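Local atomic coordinates of insecticidal crystal protein Cry7Cal (Bacillus thuringiensis, PDB entry 5ZI1), a protein that is an insecticidal three-domain toxin active against a locust, and probably binds gut-cell receptors and opens pores in the membrane. Residues G31-I36 with E159-E164; A65-E70 with N216-E221; K267-Y272 with A363-T368; R527-G532 with T589-K594. All blocks are in the same frame, centred on the assembly; numbering follows the deposited sequence.

Contact 1: residues G31-I36 with E159-E164; sequences GTAGGI and ELFGAE
Leu160 and Phe161, near the end of helix 141-165, receive the opening turn of helix 33-47. Start with Leu160. Its CB lies 3.7 Å above the ring plane of its neighbour Phe161, over the centre, and closes one face of that ring. With chi1 at -67°, CG is anti to its own carbonyl carbon, and the two methyls fork toward Gly31. Leu160 CD2 rests 3.6 Å from Gly31 CA. Leu160 CD1 also meets Gly31 CA, at 3.8 Å, and Ile36 CD1 at 3.9 Å, the leucine and isoleucine reaching toward each other tip to tip.

The Phe161 ring points its far end, CZ, at Ala33 and Ile36. Phe161 CZ comes within 3.6 Å of Ala33 CA, and Phe161 CE1 is 3.7 Å from Ala33 CB. Ile36 slides past the ring in the opposite direction and sets CG1 at its edge, near the plane. Thr32 O lies at the edge as well, but is already used inside the helix, by Ile36 N at 2.9 Å. Thr32 is the N-cap: its OG1 accepts from Gly35 N. Leu97 of helix 73-101 and Phe153 also touch Ile36.

Both segments belong to the N-terminal helical domain, the probable pore-forming bundle of these toxins. Across the seam the grip is apolar and depends on close fit, while the N-H groups of Gly35 and Ile36 are taken up by Thr32, within the turn.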
loop_
_atom_site.group_PDB
_atom_site.type_symbol
_atom_site.label_atom_id
_atom_site.label_comp_id
_atom_site.label_asym_id
_atom_site.label_seq_id
_atom_site.Cartn_x
_atom_site.Cartn_y
_atom_site.Cartn_z
ATOM N N GLY A 31 16.882 -15.327 4.429
ATOM C CA GLY A 31 16.962 -16.320 5.488
ATOM C C GLY A 31 18.360 -16.669 5.966
ATOM O O GLY A 31 18.570 -17.749 6.525
ATOM N N THR A 32 19.327 -15.775 5.754
ATOM C CA THR A 32 20.667 -15.957 6.298
ATOM C C THR A 32 20.731 -15.370 7.707
ATOM O O THR A 32 20.024 -14.414 8.036
ATOM C CB THR A 32 21.728 -15.297 5.406
ATOM O OG1 THR A 32 21.632 -13.873 5.512
ATOM C CG2 THR A 32 21.545 -15.702 3.948
ATOM N N ALA A 33 21.587 -15.952 8.548
ATOM C CA ALA A 33 21.680 -15.450 9.913
ATOM C C ALA A 33 22.339 -14.079 9.944
ATOM O O ALA A 33 21.924 -13.208 10.717
ATOM C CB ALA A 33 22.437 -16.441 10.802
ATOM N N GLY A 34 23.349 -13.862 9.096
ATOM C CA GLY A 34 24.032 -12.577 9.080
ATOM C C GLY A 34 23.126 -11.444 8.639
ATOM O O GLY A 34 23.084 -10.380 9.264
ATOM N N GLY A 35 22.382 -11.657 7.554
ATOM C CA GLY A 35 21.421 -10.652 7.134
ATOM C C GLY A 35 20.297 -10.471 8.135
ATOM O O GLY A 35 19.874 -9.343 8.405
ATOM N N ILE A 36 19.788 -11.578 8.692
ATOM C CA ILE A 36 18.758 -11.494 9.730
ATOM C C ILE A 36 19.233 -10.614 10.880
ATOM O O ILE A 36 18.464 -9.818 11.430
ATOM C CB ILE A 36 18.372 -12.904 10.216
ATOM C CG1 ILE A 36 17.433 -13.598 9.221
ATOM C CG2 ILE A 36 17.721 -12.846 11.581
ATOM C CD1 ILE A 36 15.964 -13.382 9.470
ATOM N N GLU A 159 11.897 -21.502 11.986
ATOM C CA GLU A 159 12.008 -22.345 10.803
ATOM C C GLU A 159 13.366 -22.200 10.146
ATOM O O GLU A 159 13.877 -23.166 9.568
ATOM C CB GLU A 159 10.886 -22.051 9.796
ATOM C CG GLU A 159 11.062 -22.883 8.511
ATOM C CD GLU A 159 10.208 -24.157 8.561
ATOM O OE1 GLU A 159 9.359 -24.266 9.477
ATOM O OE2 GLU A 159 10.411 -25.091 7.740
ATOM N N LEU A 160 13.973 -21.015 10.234
ATOM C CA LEU A 160 15.270 -20.840 9.603
ATOM C C LEU A 160 16.375 -21.525 10.393
ATOM O O LEU A 160 17.237 -22.199 9.813
ATOM C CB LEU A 160 15.597 -19.356 9.444
ATOM C CG LEU A 160 14.761 -18.521 8.477
ATOM C CD1 LEU A 160 15.054 -17.056 8.736
ATOM C CD2 LEU A 160 15.072 -18.893 7.049
ATOM N N PHE A 161 16.380 -21.357 11.710
ATOM C CA PHE A 161 17.530 -21.737 12.506
ATOM C C PHE A 161 17.229 -22.786 13.575
ATOM O O PHE A 161 18.179 -23.300 14.183
ATOM C CB PHE A 161 18.147 -20.497 13.177
ATOM C CG PHE A 161 18.283 -19.283 12.258
ATOM C CD1 PHE A 161 19.055 -19.340 11.099
ATOM C CD2 PHE A 161 17.673 -18.074 12.588
ATOM C CE1 PHE A 161 19.190 -18.227 10.278
ATOM C CE2 PHE A 161 17.810 -16.947 11.770
ATOM C CZ PHE A 161 18.562 -17.023 10.616
ATOM N N GLY A 162 15.959 -23.139 13.801
ATOM C CA GLY A 162 15.577 -24.040 14.886
ATOM C C GLY A 162 16.327 -25.355 14.960
ATOM O O GLY A 162 16.949 -25.664 15.981
ATOM N N ALA A 163 16.292 -26.128 13.873
ATOM C CA ALA A 163 16.995 -27.409 13.846
ATOM C C ALA A 163 18.475 -27.244 14.170
ATOM O O ALA A 163 19.061 -28.086 14.861
ATOM C CB ALA A 163 16.816 -28.082 12.484
ATOM N N GLU A 164 19.095 -26.143 13.713
ATOM C CA GLU A 164 20.505 -25.931 14.027
ATOM C C GLU A 164 20.723 -25.487 15.464
ATOM O O GLU A 164 21.845 -25.603 15.968
ATOM C CB GLU A 164 21.144 -24.926 13.065
ATOM C CG GLU A 164 20.574 -24.928 11.671
ATOM C CD GLU A 164 21.358 -23.996 10.742
ATOM O OE1 GLU A 164 22.578 -24.222 10.549
ATOM O OE2 GLU A 164 20.777 -23.021 10.211
#

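Contact 2: residues A65-E70 with N216-E221; sequences ALINQE and NRFRRE
Leu66 drives its forked end into helix 208-227, between Arg217, Phe218 and Glu221. This is helix-on-helix packing in the N-terminal alpha-helical bundle of the delta endotoxins, made here by the last turn of helix 54-67. Leu66 CD2 lies 3.8 Å from Arg217 CG, on the aliphatic part of the arginine. Leu66 CD1 is 3.7 Å from Glu221 OE1, while Leu66 CB sits 3.9 Å from Phe218 CD1, at the ring's edge and near its plane. The first torsion of Phe218, with CG anti to the backbone N (chi1 176°), sets the ring beside Leu66 CB and Ile67. Ile67 CG2 presses on it obliquely; that approach is modelled too short to be trusted in detail.

One shell out, helix 169-202 backs the Phe218 ring with Leu198 and Leu201 and supplies Lys200, whose NZ bonds Ile67 O where helix 54-67 ends. Asn68 then turns the chain away with positive phi (59°). Glu221 OE1 lies close to Glu62 OE2, a like-charged pair that may raise the proton affinity of one carboxylate.

The charged end of Arg217 passes beyond the leucine to a salt bridge with Asp256, which Arg220 shares, and Arg219 pairs with Glu283, so this helix also faces the middle domain. Within its own turn Arg219 grips Asn216 side-on: NH2, at 3.1 Å, meets a lone pair of OD1 in the carbonyl plane, and NE reaches the same oxygen at 3.3 Å, from a position tilted 23° out of that plane.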
loop_
_atom_site.group_PDB
_atom_site.type_symbol
_atom_site.label_atom_id
_atom_site.label_comp_id
_atom_site.label_asym_id
_atom_site.label_seq_id
_atom_site.Cartn_x
_atom_site.Cartn_y
_atom_site.Cartn_z
ATOM N N ALA A 65 -5.593 10.987 17.364
ATOM C CA ALA A 65 -6.041 12.193 16.669
ATOM C C ALA A 65 -6.890 11.853 15.453
ATOM O O ALA A 65 -7.897 12.517 15.190
ATOM C CB ALA A 65 -4.840 13.047 16.243
ATOM N N LEU A 66 -6.489 10.829 14.696
ATOM C CA LEU A 66 -7.190 10.489 13.462
ATOM C C LEU A 66 -8.618 10.041 13.728
ATOM O O LEU A 66 -9.538 10.415 12.990
ATOM C CB LEU A 66 -6.438 9.386 12.724
ATOM C CG LEU A 66 -5.093 9.704 12.088
ATOM C CD1 LEU A 66 -4.591 8.432 11.420
ATOM C CD2 LEU A 66 -5.211 10.856 11.095
ATOM N N ILE A 67 -8.826 9.213 14.757
ATOM C CA ILE A 67 -10.142 8.635 15.023
ATOM C C ILE A 67 -10.831 9.278 16.212
ATOM O O ILE A 67 -11.898 8.806 16.621
ATOM C CB ILE A 67 -10.070 7.123 15.236
ATOM C CG1 ILE A 67 -9.347 6.798 16.544
ATOM C CG2 ILE A 67 -9.384 6.513 14.107
ATOM C CD1 ILE A 67 -9.375 5.315 16.866
ATOM N N ASN A 68 -10.228 10.300 16.812
ATOM C CA ASN A 68 -10.894 11.085 17.839
ATOM C C ASN A 68 -11.321 10.200 19.015
ATOM O O ASN A 68 -12.493 10.112 19.373
ATOM C CB ASN A 68 -12.083 11.831 17.226
ATOM C CG ASN A 68 -12.628 12.894 18.131
ATOM O OD1 ASN A 68 -11.899 13.466 18.945
ATOM N ND2 ASN A 68 -13.920 13.171 18.003
ATOM N N GLN A 69 -10.338 9.512 19.592
ATOM C CA GLN A 69 -10.546 8.761 20.824
ATOM C C GLN A 69 -9.218 8.674 21.549
ATOM O O GLN A 69 -8.235 8.173 20.992
ATOM C CB GLN A 69 -11.101 7.358 20.558
ATOM C CG GLN A 69 -11.661 6.700 21.817
ATOM C CD GLN A 69 -11.197 5.262 22.008
ATOM O OE1 GLN A 69 -11.425 4.395 21.157
ATOM N NE2 GLN A 69 -10.552 5.000 23.137
ATOM N N GLU A 70 -9.183 9.156 22.780
ATOM C CA GLU A 70 -7.947 9.105 23.542
ATOM C C GLU A 70 -7.821 7.738 24.211
ATOM O O GLU A 70 -8.779 6.978 24.303
ATOM C CB GLU A 70 -7.901 10.235 24.581
ATOM C CG GLU A 70 -6.499 10.824 24.835
ATOM C CD GLU A 70 -6.043 11.805 23.743
ATOM O OE1 GLU A 70 -4.811 11.911 23.495
ATOM O OE2 GLU A 70 -6.919 12.466 23.131
ATOM N N ASN A 216 -10.519 10.470 4.651
ATOM C CA ASN A 216 -9.455 10.123 3.724
ATOM C C ASN A 216 -8.089 10.170 4.394
ATOM O O ASN A 216 -7.199 9.374 4.054
ATOM C CB ASN A 216 -9.485 11.046 2.516
ATOM C CG ASN A 216 -8.458 10.656 1.487
ATOM O OD1 ASN A 216 -8.564 9.580 0.855
ATOM N ND2 ASN A 216 -7.422 11.506 1.330
ATOM N N ARG A 217 -7.903 11.074 5.352
ATOM C CA ARG A 217 -6.613 11.142 6.026
ATOM C C ARG A 217 -6.342 9.874 6.823
ATOM O O ARG A 217 -5.196 9.419 6.910
ATOM C CB ARG A 217 -6.548 12.360 6.940
ATOM C CG ARG A 217 -5.208 12.478 7.638
ATOM C CD ARG A 217 -5.082 13.736 8.491
ATOM N NE ARG A 217 -5.182 14.958 7.698
ATOM C CZ ARG A 217 -6.239 15.762 7.709
ATOM N NH1 ARG A 217 -6.250 16.860 6.955
ATOM N NH2 ARG A 217 -7.285 15.460 8.479
ATOM N N PHE A 218 -7.379 9.317 7.449
ATOM C CA PHE A 218 -7.225 8.060 8.158
ATOM C C PHE A 218 -6.862 6.946 7.189
ATOM O O PHE A 218 -5.899 6.203 7.411
ATOM C CB PHE A 218 -8.514 7.755 8.901
ATOM C CG PHE A 218 -8.521 6.447 9.606
ATOM C CD1 PHE A 218 -8.043 6.333 10.893
ATOM C CD2 PHE A 218 -9.067 5.326 8.998
ATOM C CE1 PHE A 218 -8.085 5.118 11.552
ATOM C CE2 PHE A 218 -9.109 4.122 9.650
ATOM C CZ PHE A 218 -8.619 4.012 10.930
ATOM N N ARG A 219 -7.595 6.853 6.078
ATOM C CA ARG A 219 -7.268 5.861 5.058
ATOM C C ARG A 219 -5.824 6.007 4.589
ATOM O O ARG A 219 -5.082 5.021 4.516
ATOM C CB ARG A 219 -8.236 5.986 3.884
ATOM C CG ARG A 219 -7.761 5.323 2.601
ATOM C CD ARG A 219 -8.913 5.194 1.599
ATOM N NE ARG A 219 -9.514 6.494 1.310
ATOM C CZ ARG A 219 -10.735 6.659 0.792
ATOM N NH1 ARG A 219 -11.497 5.586 0.497
ATOM N NH2 ARG A 219 -11.203 7.899 0.578
ATOM N N ARG A 220 -5.393 7.238 4.295
ATOM C CA ARG A 220 -4.055 7.424 3.740
ATOM C C ARG A 220 -2.989 7.026 4.742
ATOM O O ARG A 220 -2.109 6.217 4.435
ATOM C CB ARG A 220 -3.843 8.871 3.306
ATOM C CG ARG A 220 -2.464 9.096 2.747
ATOM C CD ARG A 220 -2.292 10.520 2.235
ATOM N NE ARG A 220 -2.110 11.459 3.340
ATOM C CZ ARG A 220 -3.038 12.315 3.755
ATOM N NH1 ARG A 220 -4.223 12.368 3.151
ATOM N NH2 ARG A 220 -2.772 13.126 4.770
ATOM N N GLU A 221 -3.064 7.565 5.958
ATOM C CA GLU A 221 -2.025 7.290 6.946
ATOM C C GLU A 221 -2.059 5.835 7.426
ATOM O O GLU A 221 -0.998 5.226 7.611
ATOM C CB GLU A 221 -2.157 8.259 8.116
ATOM C CG GLU A 221 -1.836 9.741 7.722
ATOM C CD GLU A 221 -1.600 10.617 8.935
ATOM O OE1 GLU A 221 -1.521 10.057 10.050
ATOM O OE2 GLU A 221 -1.495 11.864 8.791
#

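Contact 3: residues K267-Y272 with A363-T368; sequences KYPDWY and ANKSAT
Lys267 O takes the backbone N-H of Lys365 at 2.9 Å, in the carbonyl plane, and this bond marks the tight side of the contact. The same Lys267 O is approached by Asn364 CA at 3.5 Å. Next to it the Tyr268 ring turns its edge to the strand: Tyr268 CD1 is 3.0 Å from Ala363 O, which lies near the ring plane, while Lys267 CG covers one face of the ring. Tyr268 OH is hydrogen-bonded to Asp310 OD2. The Lys267 chain crosses the Asn364 amide obliquely and brings CE to 3.2 Å from ND2.

The strand, 352-365, belongs to one of the antiparallel sheets of the middle domain, the beta-prism of the three-domain Cry toxins, and the loop 267-272 lies along its end. On the outer side the packing is thinner. Pro269 CD meets Lys365 CB at 3.9 Å, the two side chains crossing at about a right angle. Lys365 CD still touches Pro269 CG at 4.0 Å, and only then does the end of the lysine lead away, bent at chi4 (-73°). Ser366 is exposed and barely touches the loop. Ser366 OG donates to Asn364 OD1 at 2.8 Å and has a second partner in Asn309 ND2.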
loop_
_atom_site.group_PDB
_atom_site.type_symbol
_atom_site.label_atom_id
_atom_site.label_comp_id
_atom_site.label_asym_id
_atom_site.label_seq_id
_atom_site.Cartn_x
_atom_site.Cartn_y
_atom_site.Cartn_z
ATOM N N LYS A 267 -14.652 36.207 3.534
ATOM C CA LYS A 267 -14.358 36.232 2.106
ATOM C C LYS A 267 -13.476 35.059 1.686
ATOM O O LYS A 267 -13.566 34.585 0.546
ATOM C CB LYS A 267 -13.687 37.553 1.743
ATOM C CG LYS A 267 -13.525 37.781 0.273
ATOM C CD LYS A 267 -13.538 39.274 -0.036
ATOM C CE LYS A 267 -12.557 39.590 -1.147
ATOM N NZ LYS A 267 -12.361 41.073 -1.368
ATOM N N TYR A 268 -12.617 34.587 2.578
ATOM C CA TYR A 268 -11.711 33.481 2.294
ATOM C C TYR A 268 -12.038 32.285 3.195
ATOM O O TYR A 268 -11.230 31.895 4.043
ATOM C CB TYR A 268 -10.273 33.952 2.480
ATOM C CG TYR A 268 -9.943 35.178 1.653
ATOM C CD1 TYR A 268 -9.841 35.091 0.273
ATOM C CD2 TYR A 268 -9.740 36.424 2.248
ATOM C CE1 TYR A 268 -9.553 36.192 -0.496
ATOM C CE2 TYR A 268 -9.442 37.538 1.487
ATOM C CZ TYR A 268 -9.350 37.416 0.116
ATOM O OH TYR A 268 -9.060 38.511 -0.668
ATOM N N PRO A 269 -13.217 31.694 3.058
ATOM C CA PRO A 269 -13.577 30.584 3.955
ATOM C C PRO A 269 -12.824 29.310 3.596
ATOM O O PRO A 269 -12.219 29.185 2.525
ATOM C CB PRO A 269 -15.089 30.417 3.743
ATOM C CG PRO A 269 -15.302 30.860 2.323
ATOM C CD PRO A 269 -14.237 31.913 2.019
ATOM N N ASP A 270 -12.828 28.371 4.545
ATOM C CA ASP A 270 -12.424 27.001 4.243
ATOM C C ASP A 270 -13.302 26.419 3.141
ATOM O O ASP A 270 -14.504 26.684 3.062
ATOM C CB ASP A 270 -12.520 26.120 5.483
ATOM C CG ASP A 270 -11.482 26.464 6.533
ATOM O OD1 ASP A 270 -10.583 27.271 6.245
ATOM O OD2 ASP A 270 -11.564 25.910 7.654
ATOM N N TRP A 271 -12.695 25.594 2.294
ATOM C CA TRP A 271 -13.447 25.020 1.186
ATOM C C TRP A 271 -14.535 24.041 1.648
ATOM O O TRP A 271 -15.473 23.800 0.878
ATOM C CB TRP A 271 -12.488 24.331 0.197
ATOM C CG TRP A 271 -11.802 23.094 0.752
ATOM C CD1 TRP A 271 -10.551 23.025 1.302
ATOM C CD2 TRP A 271 -12.341 21.762 0.825
ATOM N NE1 TRP A 271 -10.278 21.742 1.707
ATOM C CE2 TRP A 271 -11.358 20.945 1.424
ATOM C CE3 TRP A 271 -13.550 21.181 0.431
ATOM C CZ2 TRP A 271 -11.548 19.572 1.634
ATOM C CZ3 TRP A 271 -13.737 19.809 0.639
ATOM C CH2 TRP A 271 -12.743 19.030 1.237
ATOM N N TYR A 272 -14.459 23.509 2.878
ATOM C CA TYR A 272 -15.335 22.392 3.273
ATOM C C TYR A 272 -16.811 22.687 3.016
ATOM O O TYR A 272 -17.523 21.865 2.422
ATOM C CB TYR A 272 -15.141 22.025 4.746
ATOM C CG TYR A 272 -13.715 21.790 5.170
ATOM C CD1 TYR A 272 -12.932 20.830 4.547
ATOM C CD2 TYR A 272 -13.154 22.524 6.215
ATOM C CE1 TYR A 272 -11.622 20.616 4.949
ATOM C CE2 TYR A 272 -11.847 22.320 6.622
ATOM C CZ TYR A 272 -11.091 21.362 5.983
ATOM O OH TYR A 272 -9.792 21.158 6.379
ATOM N N ALA A 363 -9.364 30.978 -2.601
ATOM C CA ALA A 363 -10.816 30.987 -2.732
ATOM C C ALA A 363 -11.323 32.414 -2.565
ATOM O O ALA A 363 -10.682 33.251 -1.935
ATOM C CB ALA A 363 -11.491 30.084 -1.696
ATOM N N ASN A 364 -12.507 32.668 -3.103
ATOM C CA ASN A 364 -13.165 33.950 -2.907
ATOM C C ASN A 364 -14.660 33.715 -2.827
ATOM O O ASN A 364 -15.237 33.118 -3.741
ATOM C CB ASN A 364 -12.853 34.911 -4.045
ATOM C CG ASN A 364 -13.490 36.252 -3.825
ATOM O OD1 ASN A 364 -14.633 36.493 -4.220
ATOM N ND2 ASN A 364 -12.761 37.133 -3.165
ATOM N N LYS A 365 -15.287 34.187 -1.749
ATOM C CA LYS A 365 -16.732 34.081 -1.577
ATOM C C LYS A 365 -17.315 35.487 -1.494
ATOM O O LYS A 365 -17.101 36.194 -0.508
ATOM C CB LYS A 365 -17.094 33.260 -0.344
ATOM C CG LYS A 365 -18.572 32.939 -0.257
ATOM C CD LYS A 365 -18.861 32.058 0.952
ATOM C CE LYS A 365 -20.268 31.483 0.919
ATOM N NZ LYS A 365 -21.309 32.502 1.217
ATOM N N SER A 366 -18.066 35.871 -2.523
ATOM C CA SER A 366 -18.695 37.183 -2.602
ATOM C C SER A 366 -20.121 37.043 -3.120
ATOM O O SER A 366 -21.024 36.651 -2.374
ATOM C CB SER A 366 -17.875 38.110 -3.504
ATOM O OG SER A 366 -16.530 38.185 -3.052
ATOM N N ALA A 367 -20.345 37.377 -4.391
ATOM C CA ALA A 367 -21.638 37.072 -4.981
ATOM C C ALA A 367 -21.738 35.592 -5.306
ATOM O O ALA A 367 -22.841 35.036 -5.310
ATOM C CB ALA A 367 -21.873 37.904 -6.238
ATOM N N THR A 368 -20.602 34.952 -5.595
ATOM C CA THR A 368 -20.504 33.515 -5.781
ATOM C C THR A 368 -19.243 33.041 -5.074
ATOM O O THR A 368 -18.489 33.840 -4.512
ATOM C CB THR A 368 -20.496 33.127 -7.262
ATOM O OG1 THR A 368 -20.581 31.703 -7.371
ATOM C CG2 THR A 368 -19.225 33.614 -7.945
#

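Contact 4: residues R527-G532 with T589-K594; sequences RYAATG and TIYIDK
Arg527 and Asp593 lie side by side and point the same way, their flat ends turned 77° apart. Arg527 NH1 donates to Asp593 OD2 at 2.7 Å, a salt bridge that keeps close to the guanidinium plane but meets the carboxylate on its anti side, 31° out of plane. The arginine gets there because it is extended from CG to NE, with CG anti to the backbone N (chi1 174°). Beyond the bridge it makes a cation-pi contact with Tyr559.

Asp593 and Lys594 both face Arg527, a classic beta bulge in an otherwise regular antiparallel pair of the C-terminal beta-sandwich domain. Further along, Ala529 and Tyr591 form a hydrogen-bonded pair, with Tyr591 N to Ala529 O at 2.6 Å. On the same face as Arg527, Ala529 CB packs on Tyr591 CD1 at 4.0 Å. The opposite face carries Tyr528, Ala530, Ile590 and Ile592: Ala530 CB touches Ile590 CG1 at 4.1 Å and also sits at the edge of the Tyr528 ring, whose hydroxyl goes to Thr548 O. Past the strand end Thr531 replaces the missing backbone acceptor with its OG1, which takes Thr589 N at 2.8 Å, nearly straight.

A side-chain bond thus supplements the backbone pairing at the bulge and at the Thr531 end, and the arginine probably helps keep the buried Asp593 ionised.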
loop_
_atom_site.group_PDB
_atom_site.type_symbol
_atom_site.label_atom_id
_atom_site.label_comp_id
_atom_site.label_asym_id
_atom_site.label_seq_id
_atom_site.Cartn_x
_atom_site.Cartn_y
_atom_site.Cartn_z
ATOM N N ARG A 527 -1.833 -17.190 -5.999
ATOM C CA ARG A 527 -2.450 -17.039 -4.691
ATOM C C ARG A 527 -3.898 -16.638 -4.943
ATOM O O ARG A 527 -4.161 -15.531 -5.436
ATOM C CB ARG A 527 -1.702 -16.003 -3.860
ATOM C CG ARG A 527 -2.352 -15.664 -2.534
ATOM C CD ARG A 527 -1.403 -14.886 -1.655
ATOM N NE ARG A 527 -1.776 -15.010 -0.247
ATOM C CZ ARG A 527 -2.652 -14.222 0.374
ATOM N NH1 ARG A 527 -3.270 -13.252 -0.289
ATOM N NH2 ARG A 527 -2.925 -14.424 1.663
ATOM N N TYR A 528 -4.831 -17.549 -4.627
ATOM C CA TYR A 528 -6.209 -17.456 -5.090
ATOM C C TYR A 528 -7.179 -17.812 -3.968
ATOM O O TYR A 528 -6.798 -18.303 -2.901
ATOM C CB TYR A 528 -6.461 -18.388 -6.275
ATOM C CG TYR A 528 -6.749 -19.798 -5.826
ATOM C CD1 TYR A 528 -5.730 -20.627 -5.402
ATOM C CD2 TYR A 528 -8.044 -20.288 -5.797
ATOM C CE1 TYR A 528 -5.993 -21.923 -4.956
ATOM C CE2 TYR A 528 -8.319 -21.567 -5.353
ATOM C CZ TYR A 528 -7.286 -22.388 -4.941
ATOM O OH TYR A 528 -7.542 -23.678 -4.508
ATOM N N ALA A 529 -8.459 -17.566 -4.239
ATOM C CA ALA A 529 -9.553 -17.961 -3.376
ATOM C C ALA A 529 -10.721 -18.337 -4.269
ATOM O O ALA A 529 -10.886 -17.764 -5.351
ATOM C CB ALA A 529 -9.955 -16.845 -2.407
ATOM N N ALA A 530 -11.515 -19.320 -3.830
ATOM C CA ALA A 530 -12.593 -19.807 -4.677
ATOM C C ALA A 530 -13.673 -20.424 -3.806
ATOM O O ALA A 530 -13.386 -20.976 -2.743
ATOM C CB ALA A 530 -12.086 -20.829 -5.710
ATOM N N THR A 531 -14.917 -20.309 -4.280
ATOM C CA THR A 531 -16.103 -20.880 -3.656
ATOM C C THR A 531 -16.476 -22.235 -4.238
ATOM O O THR A 531 -17.459 -22.841 -3.789
ATOM C CB THR A 531 -17.293 -19.935 -3.816
ATOM O OG1 THR A 531 -17.461 -19.630 -5.203
ATOM C CG2 THR A 531 -17.072 -18.637 -3.039
ATOM N N GLY A 532 -15.731 -22.710 -5.235
ATOM C CA GLY A 532 -15.990 -24.002 -5.837
ATOM C C GLY A 532 -14.745 -24.488 -6.543
ATOM O O GLY A 532 -13.706 -23.824 -6.552
ATOM N N THR A 589 -17.193 -18.501 -7.763
ATOM C CA THR A 589 -16.444 -17.257 -7.839
ATOM C C THR A 589 -14.997 -17.564 -7.488
ATOM O O THR A 589 -14.726 -18.350 -6.569
ATOM C CB THR A 589 -17.053 -16.189 -6.887
ATOM O OG1 THR A 589 -18.310 -15.760 -7.412
ATOM C CG2 THR A 589 -16.164 -14.957 -6.747
ATOM N N ILE A 590 -14.076 -16.977 -8.254
ATOM C CA ILE A 590 -12.638 -17.142 -8.076
ATOM C C ILE A 590 -12.024 -15.763 -7.892
ATOM O O ILE A 590 -12.355 -14.820 -8.621
ATOM C CB ILE A 590 -11.981 -17.860 -9.277
ATOM C CG1 ILE A 590 -12.563 -19.260 -9.471
ATOM C CG2 ILE A 590 -10.479 -17.941 -9.114
ATOM C CD1 ILE A 590 -13.435 -19.349 -10.676
ATOM N N TYR A 591 -11.129 -15.645 -6.919
ATOM C CA TYR A 591 -10.391 -14.418 -6.684
ATOM C C TYR A 591 -8.922 -14.688 -6.946
ATOM O O TYR A 591 -8.383 -15.691 -6.471
ATOM C CB TYR A 591 -10.593 -13.914 -5.255
ATOM C CG TYR A 591 -12.033 -13.714 -4.885
ATOM C CD1 TYR A 591 -12.772 -14.751 -4.312
ATOM C CD2 TYR A 591 -12.665 -12.486 -5.104
ATOM C CE1 TYR A 591 -14.093 -14.579 -3.975
ATOM C CE2 TYR A 591 -13.991 -12.296 -4.755
ATOM C CZ TYR A 591 -14.698 -13.341 -4.189
ATOM O OH TYR A 591 -16.023 -13.159 -3.852
ATOM N N ILE A 592 -8.286 -13.812 -7.716
ATOM C CA ILE A 592 -6.872 -13.922 -8.034
ATOM C C ILE A 592 -6.183 -12.747 -7.365
ATOM O O ILE A 592 -6.501 -11.587 -7.650
ATOM C CB ILE A 592 -6.613 -13.915 -9.548
ATOM C CG1 ILE A 592 -7.463 -14.966 -10.268
ATOM C CG2 ILE A 592 -5.114 -14.072 -9.843
ATOM C CD1 ILE A 592 -7.079 -16.407 -9.976
ATOM N N ASP A 593 -5.248 -13.041 -6.475
ATOM C CA ASP A 593 -4.522 -11.994 -5.784
ATOM C C ASP A 593 -3.177 -11.780 -6.476
ATOM O O ASP A 593 -3.038 -10.855 -7.283
ATOM C CB ASP A 593 -4.380 -12.363 -4.305
ATOM C CG ASP A 593 -3.430 -11.454 -3.556
ATOM O OD1 ASP A 593 -3.295 -10.273 -3.948
ATOM O OD2 ASP A 593 -2.804 -11.933 -2.575
ATOM N N LYS A 594 -2.196 -12.641 -6.207
ATOM C CA LYS A 594 -0.858 -12.492 -6.752
ATOM C C LYS A 594 -0.520 -13.639 -7.700
ATOM O O LYS A 594 -1.046 -14.764 -7.589
ATOM C CB LYS A 594 0.191 -12.438 -5.635
ATOM C CG LYS A 594 -0.088 -11.403 -4.556
ATOM C CD LYS A 594 0.061 -9.953 -5.083
ATOM C CE LYS A 594 -0.316 -8.926 -3.994
ATOM N NZ LYS A 594 0.468 -9.119 -2.732
#

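In the fold
From the N terminus, contact 1 brings the start of helix 33-47 back to the end of helix 141-165. Before that loop closes, helix 54-67 opens contact 2, which returns at helix 208-227, so the two loops cross and bind the N-terminal bundle at places whose centres are 38 Å apart. Contact 3 follows in series, joining an early loop of the middle domain to strand 352-365; its nearest atoms are about 6 Å from contact 2, and Trp271 and Tyr272 reach helix 208-227 at Glu213. Contact 4 comes last, pairing strands 521-530 and 589-599 of the C-terminal domain, about 17 Å from contacts 1 and 2 at the nearest atoms.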